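Local atomic coordinates of putative protein-disulfide isomerase (Pseudomonas syringae pv. tomato, PDB entry 3GN3), a protein that is of unknown function but belongs to the DsbA family of thioredoxin-like proteins and may act on disulfide bonds. Residues L108-P112 / N113-A117; K145-Q149 / N150-V154. All coordinates share one frame; numbering follows the deposited sequence.

Interaction 1: L108-P112 / N113-A117; sequences LDATP and NDIIA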
ATOM      1  N   LEU A 108     -14.098  18.882 -24.052  1.00 46.29           N
ATOM      2  CA  LEU A 108     -14.786  19.790 -23.136  1.00 46.51           C
ATOM      3  C   LEU A 108     -16.270  19.946 -23.510  1.00 46.46           C
ATOM      4  O   LEU A 108     -17.112  20.224 -22.652  1.00 46.40           O
ATOM      5  CB  LEU A 108     -14.090  21.150 -23.085  1.00 46.26           C
ATOM      6  CG  LEU A 108     -12.788  21.186 -22.285  1.00 46.44           C
ATOM      7  CD1 LEU A 108     -12.159  22.562 -22.325  1.00 45.19           C
ATOM      8  CD2 LEU A 108     -13.013  20.743 -20.838  1.00 46.82           C
ATOM      9  N   ASP A 109     -16.581  19.718 -24.782  1.00 46.38           N
ATOM     10  CA  ASP A 109     -17.938  19.863 -25.267  1.00 46.46           C
ATOM     11  C   ASP A 109     -18.602  18.542 -25.620  1.00 46.36           C
ATOM     12  O   ASP A 109     -19.632  18.542 -26.297  1.00 46.63           O
ATOM     13  CB  ASP A 109     -17.989  20.847 -26.437  1.00 46.37           C
ATOM     14  CG  ASP A 109     -17.614  22.257 -26.017  1.00 47.97           C
ATOM     15  OD1 ASP A 109     -18.110  22.738 -24.958  1.00 49.60           O
ATOM     16  OD2 ASP A 109     -16.815  22.889 -26.741  1.00 48.81           O
ATOM     17  N   ALA A 110     -18.043  17.426 -25.136  1.00 45.72           N
ATOM     18  CA  ALA A 110     -18.668  16.107 -25.337  1.00 44.81           C
ATOM     19  C   ALA A 110     -19.307  15.600 -24.063  1.00 44.26           C
ATOM     20  O   ALA A 110     -18.937  16.009 -22.975  1.00 44.15           O
ATOM     21  CB  ALA A 110     -17.664  15.090 -25.863  1.00 44.74           C
ATOM     22  N   THR A 111     -20.251  14.685 -24.209  1.00 43.77           N
ATOM     23  CA  THR A 111     -20.995  14.157 -23.080  1.00 43.73           C
ATOM     24  C   THR A 111     -20.646  12.693 -22.874  1.00 43.50           C
ATOM     25  O   THR A 111     -20.148  12.051 -23.795  1.00 43.35           O
ATOM     26  CB  THR A 111     -22.527  14.258 -23.324  1.00 44.01           C
ATOM     27  OG1 THR A 111     -22.917  13.355 -24.382  1.00 44.48           O
ATOM     28  CG2 THR A 111     -22.919  15.695 -23.686  1.00 43.31           C
ATOM     29  N   PRO A 112     -20.918  12.151 -21.673  1.00 43.35           N
ATOM     30  CA  PRO A 112     -20.787  10.712 -21.527  1.00 43.53           C
ATOM     31  C   PRO A 112     -21.434   9.946 -22.690  1.00 43.69           C
ATOM     32  O   PRO A 112     -20.846   8.987 -23.182  1.00 44.46           O
ATOM     33  CB  PRO A 112     -21.509  10.446 -20.214  1.00 42.98           C
ATOM     34  CG  PRO A 112     -21.177  11.629 -19.424  1.00 43.04           C
ATOM     35  CD  PRO A 112     -21.137  12.793 -20.366  1.00 43.09           C
ATOM     36  N   ASN A 113     -22.609  10.380 -23.142  1.00 43.71           N
ATOM     37  CA  ASN A 113     -23.289   9.722 -24.256  1.00 43.15           C
ATOM     38  C   ASN A 113     -22.556   9.860 -25.585  1.00 42.93           C
ATOM     39  O   ASN A 113     -22.564   8.917 -26.368  1.00 42.55           O
ATOM     40  CB  ASN A 113     -24.746  10.175 -24.373  1.00 43.02           C
ATOM     41  CG  ASN A 113     -25.680   9.355 -23.506  1.00 43.44           C
ATOM     42  OD1 ASN A 113     -26.704   9.858 -23.040  1.00 46.09           O
ATOM     43  ND2 ASN A 113     -25.333   8.094 -23.272  1.00 41.42           N
ATOM     44  N   ASP A 114     -21.917  11.011 -25.828  1.00 42.73           N
ATOM     45  CA  ASP A 114     -21.047  11.175 -27.002  1.00 43.21           C
ATOM     46  C   ASP A 114     -19.893  10.154 -27.030  1.00 43.50           C
ATOM     47  O   ASP A 114     -19.671   9.482 -28.046  1.00 43.77           O
ATOM     48  CB  ASP A 114     -20.492  12.593 -27.079  1.00 43.61           C
ATOM     49  CG  ASP A 114     -21.562  13.619 -27.347  1.00 45.49           C
ATOM     50  OD1 ASP A 114     -22.519  13.290 -28.088  1.00 48.90           O
ATOM     51  OD2 ASP A 114     -21.458  14.754 -26.825  1.00 47.40           O
ATOM     52  N   ILE A 115     -19.195  10.029 -25.893  1.00 43.40           N
ATOM     53  CA  ILE A 115     -18.106   9.071 -25.689  1.00 42.48           C
ATOM     54  C   ILE A 115     -18.578   7.629 -25.904  1.00 42.67           C
ATOM     55  O   ILE A 115     -17.911   6.844 -26.586  1.00 42.55           O
ATOM     56  CB  ILE A 115     -17.443   9.274 -24.287  1.00 42.28           C
ATOM     57  CG1 ILE A 115     -16.784  10.664 -24.184  1.00 41.56           C
ATOM     58  CG2 ILE A 115     -16.455   8.160 -23.941  1.00 40.57           C
ATOM     59  CD1 ILE A 115     -16.004  11.136 -25.413  1.00 40.69           C
ATOM     60  N   ILE A 116     -19.738   7.288 -25.354  1.00 42.69           N
ATOM     61  CA  ILE A 116     -20.272   5.937 -25.538  1.00 43.05           C
ATOM     62  C   ILE A 116     -20.588   5.618 -27.004  1.00 43.49           C
ATOM     63  O   ILE A 116     -20.225   4.549 -27.505  1.00 43.74           O
ATOM     64  CB  ILE A 116     -21.508   5.672 -24.678  1.00 42.83           C
ATOM     65  CG1 ILE A 116     -21.127   5.733 -23.198  1.00 42.34           C
ATOM     66  CG2 ILE A 116     -22.127   4.308 -25.036  1.00 42.13           C
ATOM     67  CD1 ILE A 116     -22.321   5.617 -22.252  1.00 41.83           C
ATOM     68  N   ALA A 117     -21.263   6.551 -27.675  1.00 43.80           N
ATOM     69  CA  ALA A 117     -21.578   6.443 -29.103  1.00 43.80           C
ATOM     70  C   ALA A 117     -20.299   6.264 -29.950  1.00 43.64           C
ATOM     71  O   ALA A 117     -20.240   5.396 -30.826  1.00 43.15           O
ATOM     72  CB  ALA A 117     -22.375   7.671 -29.556  1.00 43.22           C
TER
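Thr111 and Asp114 face each other at the start of helix 112-123, and each side chain bonds to the backbone N-H of the other. Thr111 OG1 accepts a hydrogen bond from Asp114 N over 2.9 Å. To get there the hydroxyl occupies the crowded position between its own backbone N and carbonyl carbon (chi1 68°), which leaves CG2 beside that N. In return Asp114 reaches back along the chain: CG stands beside its backbone N (chi1 -67°), and OD2 accepts from Thr111 N over 2.9 Å. This N-H arrives from the anti side of the carboxylate, 31° out of its plane. The Thr111 methyl CG2 lies against the same oxygen, 3.6 Å from Asp114 OD2.

The reciprocal pair is a capping box, with Thr111 as N-cap and Asp114 three residues on. It supplies acceptors to N-H groups that have no preceding helical turn to bond to, and the partial positive charge of the helix N terminus probably favours the ionised carboxylate of Asp114. Pro112, which has no N-H to satisfy, takes the first helical position.

Main-chain bonds start at once: Ile115 N to Thr111 O at 3.1 Å and Ile116 N to Pro112 O at 3.0 Å. The isoleucines turn their longer branches toward these acceptors, Ile116 CG1 coming within 3.3 Å of Pro112 O. Ile115 CD1 touches Ala110 CB at 4.3 Å, an apolar contact between helix and incoming loop. Ile115 touches Phe62 and, on helix 63-73, Val65 and Ile66; Ile116 meets Cys69 of the same helix. Across the subunit boundary Thr111 packs on Thr111 of the second subunit, and its OG1 also makes a weak hydrogen bond with Leu108 O of that subunit.

Interaction 2: K145-Q149 / N150-V154; sequences KYARQ and NGIHV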
ATOM      1  N   LYS A 145     -10.213  -0.968  -6.372  1.00 29.11           N
ATOM      2  CA  LYS A 145      -9.850  -1.509  -5.078  1.00 28.72           C
ATOM      3  C   LYS A 145      -8.559  -2.378  -5.140  1.00 28.08           C
ATOM      4  O   LYS A 145      -7.680  -2.295  -4.259  1.00 28.31           O
ATOM      5  CB  LYS A 145     -11.049  -2.283  -4.522  1.00 29.03           C
ATOM      6  CG  LYS A 145     -11.027  -2.476  -3.037  1.00 31.43           C
ATOM      7  CD  LYS A 145     -12.286  -3.158  -2.580  1.00 35.67           C
ATOM      8  CE  LYS A 145     -12.106  -3.763  -1.192  1.00 38.55           C
ATOM      9  NZ  LYS A 145     -13.429  -4.067  -0.566  1.00 40.31           N
ATOM     10  N   TYR A 146      -8.436  -3.195  -6.183  1.00 26.81           N
ATOM     11  CA  TYR A 146      -7.308  -4.106  -6.310  1.00 25.71           C
ATOM     12  C   TYR A 146      -6.032  -3.311  -6.602  1.00 25.37           C
ATOM     13  O   TYR A 146      -4.967  -3.560  -5.997  1.00 24.35           O
ATOM     14  CB  TYR A 146      -7.601  -5.140  -7.401  1.00 25.90           C
ATOM     15  CG  TYR A 146      -6.559  -6.212  -7.581  1.00 24.94           C
ATOM     16  CD1 TYR A 146      -6.413  -7.247  -6.652  1.00 25.62           C
ATOM     17  CD2 TYR A 146      -5.726  -6.197  -8.691  1.00 25.41           C
ATOM     18  CE1 TYR A 146      -5.447  -8.247  -6.834  1.00 26.05           C
ATOM     19  CE2 TYR A 146      -4.760  -7.171  -8.887  1.00 26.27           C
ATOM     20  CZ  TYR A 146      -4.622  -8.194  -7.962  1.00 27.21           C
ATOM     21  OH  TYR A 146      -3.663  -9.164  -8.193  1.00 26.35           O
ATOM     22  N   ALA A 147      -6.170  -2.340  -7.511  1.00 25.04           N
ATOM     23  CA  ALA A 147      -5.100  -1.400  -7.862  1.00 24.90           C
ATOM     24  C   ALA A 147      -4.584  -0.657  -6.622  1.00 25.39           C
ATOM     25  O   ALA A 147      -3.386  -0.717  -6.288  1.00 25.69           O
ATOM     26  CB  ALA A 147      -5.578  -0.427  -8.929  1.00 23.70           C
ATOM     27  N   ARG A 148      -5.493   0.032  -5.941  1.00 26.09           N
ATOM     28  CA  ARG A 148      -5.189   0.707  -4.679  1.00 26.36           C
ATOM     29  C   ARG A 148      -4.517  -0.181  -3.622  1.00 27.10           C
ATOM     30  O   ARG A 148      -3.551   0.246  -2.991  1.00 27.30           O
ATOM     31  CB  ARG A 148      -6.440   1.386  -4.126  1.00 25.86           C
ATOM     32  CG  ARG A 148      -6.874   2.521  -5.003  1.00 23.93           C
ATOM     33  CD  ARG A 148      -8.266   2.966  -4.655  1.00 23.16           C
ATOM     34  NE  ARG A 148      -8.618   4.186  -5.371  1.00 23.06           N
ATOM     35  CZ  ARG A 148      -9.805   4.787  -5.327  1.00 24.07           C
ATOM     36  NH1 ARG A 148     -10.808   4.279  -4.615  1.00 25.24           N
ATOM     37  NH2 ARG A 148      -9.990   5.910  -6.008  1.00 24.94           N
ATOM     38  N   GLN A 149      -5.005  -1.409  -3.430  1.00 27.85           N
ATOM     39  CA  GLN A 149      -4.403  -2.307  -2.416  1.00 28.15           C
ATOM     40  C   GLN A 149      -2.948  -2.629  -2.759  1.00 28.62           C
ATOM     41  O   GLN A 149      -2.099  -2.802  -1.866  1.00 28.98           O
ATOM     42  CB  GLN A 149      -5.198  -3.592  -2.292  1.00 27.66           C
ATOM     43  CG  GLN A 149      -4.791  -4.450  -1.107  1.00 28.31           C
ATOM     44  CD  GLN A 149      -5.513  -5.809  -1.105  1.00 29.71           C
ATOM     45  OE1 GLN A 149      -6.718  -5.884  -0.822  1.00 30.87           O
ATOM     46  NE2 GLN A 149      -4.783  -6.879  -1.424  1.00 27.12           N
ATOM     47  N   ASN A 150      -2.673  -2.701  -4.059  1.00 28.44           N
ATOM     48  CA  ASN A 150      -1.333  -2.984  -4.543  1.00 29.17           C
ATOM     49  C   ASN A 150      -0.465  -1.732  -4.741  1.00 29.41           C
ATOM     50  O   ASN A 150       0.719  -1.849  -5.069  1.00 29.95           O
ATOM     51  CB  ASN A 150      -1.389  -3.868  -5.797  1.00 28.56           C
ATOM     52  CG  ASN A 150      -1.728  -5.311  -5.455  1.00 30.01           C
ATOM     53  OD1 ASN A 150      -0.861  -6.061  -4.980  1.00 28.93           O
ATOM     54  ND2 ASN A 150      -3.007  -5.711  -5.673  1.00 28.83           N
ATOM     55  N   GLY A 151      -1.055  -0.554  -4.521  1.00 29.22           N
ATOM     56  CA  GLY A 151      -0.351   0.719  -4.596  1.00 28.47           C
ATOM     57  C   GLY A 151       0.005   1.128  -6.014  1.00 28.94           C
ATOM     58  O   GLY A 151       0.956   1.878  -6.230  1.00 28.45           O
ATOM     59  N   ILE A 152      -0.768   0.659  -6.990  1.00 28.91           N
ATOM     60  CA  ILE A 152      -0.515   1.026  -8.384  1.00 28.80           C
ATOM     61  C   ILE A 152      -0.819   2.501  -8.539  1.00 28.87           C
ATOM     62  O   ILE A 152      -1.793   2.978  -8.000  1.00 29.29           O
ATOM     63  CB  ILE A 152      -1.375   0.189  -9.397  1.00 28.72           C
ATOM     64  CG1 ILE A 152      -1.296  -1.324  -9.097  1.00 27.94           C
ATOM     65  CG2 ILE A 152      -0.952   0.487 -10.820  1.00 28.66           C
ATOM     66  CD1 ILE A 152       0.127  -1.905  -8.915  1.00 22.00           C
ATOM     67  N   HIS A 153       0.035   3.223  -9.259  1.00 29.03           N
ATOM     68  CA  HIS A 153      -0.190   4.627  -9.559  1.00 28.19           C
ATOM     69  C   HIS A 153       0.125   4.893 -11.034  1.00 27.84           C
ATOM     70  O   HIS A 153      -0.745   5.296 -11.820  1.00 27.83           O
ATOM     71  CB  HIS A 153       0.677   5.517  -8.672  1.00 28.01           C
ATOM     72  CG  HIS A 153       0.618   6.963  -9.056  1.00 28.34           C
ATOM     73  ND1 HIS A 153      -0.565   7.673  -9.076  1.00 28.71           N
ATOM     74  CD2 HIS A 153       1.580   7.821  -9.465  1.00 28.04           C
ATOM     75  CE1 HIS A 153      -0.325   8.913  -9.466  1.00 29.31           C
ATOM     76  NE2 HIS A 153       0.968   9.030  -9.709  1.00 30.55           N
ATOM     77  N   VAL A 154       1.374   4.650 -11.403  1.00 27.30           N
ATOM     78  CA  VAL A 154       1.843   4.908 -12.745  1.00 27.44           C
ATOM     79  C   VAL A 154       1.188   3.931 -13.723  1.00 27.94           C
ATOM     80  O   VAL A 154       1.079   2.760 -13.426  1.00 28.27           O
ATOM     81  CB  VAL A 154       3.394   4.822 -12.790  1.00 27.25           C
ATOM     82  CG1 VAL A 154       3.893   4.401 -14.136  1.00 26.55           C
ATOM     83  CG2 VAL A 154       3.996   6.158 -12.395  1.00 27.44           C
TER
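Asn150 folds its side chain back over Tyr146 at the end of helix 137-150 and holds one carbonyl twice. Its ND2 donates to Tyr146 O over 2.9 Å with an N-H...O angle of 155°, while its backbone N donates to the same oxygen over 3.1 Å. The two donors come from opposite faces of the carbonyl plane. Because CG stands beside the backbone N (chi1 -75°), the amide is carried over the phenol, where ND2 sits 3.6 Å above the Tyr146 ring plane, over its centre. Ring and amide planes are 63° apart, so the amide NH2 group lies over the aromatic face, and the two groups do not stack flat.

The backbone ends in a Schellman motif. Ile152 N bonds to Ala147 O at 3.0 Å, and Gly151 N to Arg148 O at 3.0 Å; Gly151 has the positive phi that the turn needs and that glycine adopts readily. The apolar pair usual for this motif is present too, Ala147 CB meeting Ile152 CB at 4.3 Å, with Ile152 CG1 lying 3.6 Å from Ala147 O.

Packing is therefore close on the Tyr146, Ala147, Asn150 and Ile152 side, whereas Gly151 is exposed and brings no side chain to the turn. The amide of Gln149 points to the third subunit, where it bonds to Asn150 of that chain, whose own Gln149 bonds to Asn150 OD1 here.

Trp142 stacks on the Tyr146 ring, and Glu19 bonds to its hydroxyl. Phe21 of strand 16-22 packs on Tyr146, Ala147 and Ile152, while Met159 and Thr157 of strand 157-160 touch Asn150 and Ile152 respectively, seating the helix end against the central sheet.

In the fold
The chain meets the two interactions in series; they neither nest nor cross, and their nearest atoms are about 18 Å apart. Interaction 1 ends the loop that follows helix 79-92 and starts helix 112-123, which packs beside helix 63-73 in the helical part of the molecule. After helix 128-132 the chain enters helix 137-150, and interaction 2 terminates it, turning the chain toward strand 157-160 of the mixed sheet. One contact thus opens a helix and the other closes one, the first among helices, the second against strands. Both lie within reach of the second subunit; 145-154 also meets the third.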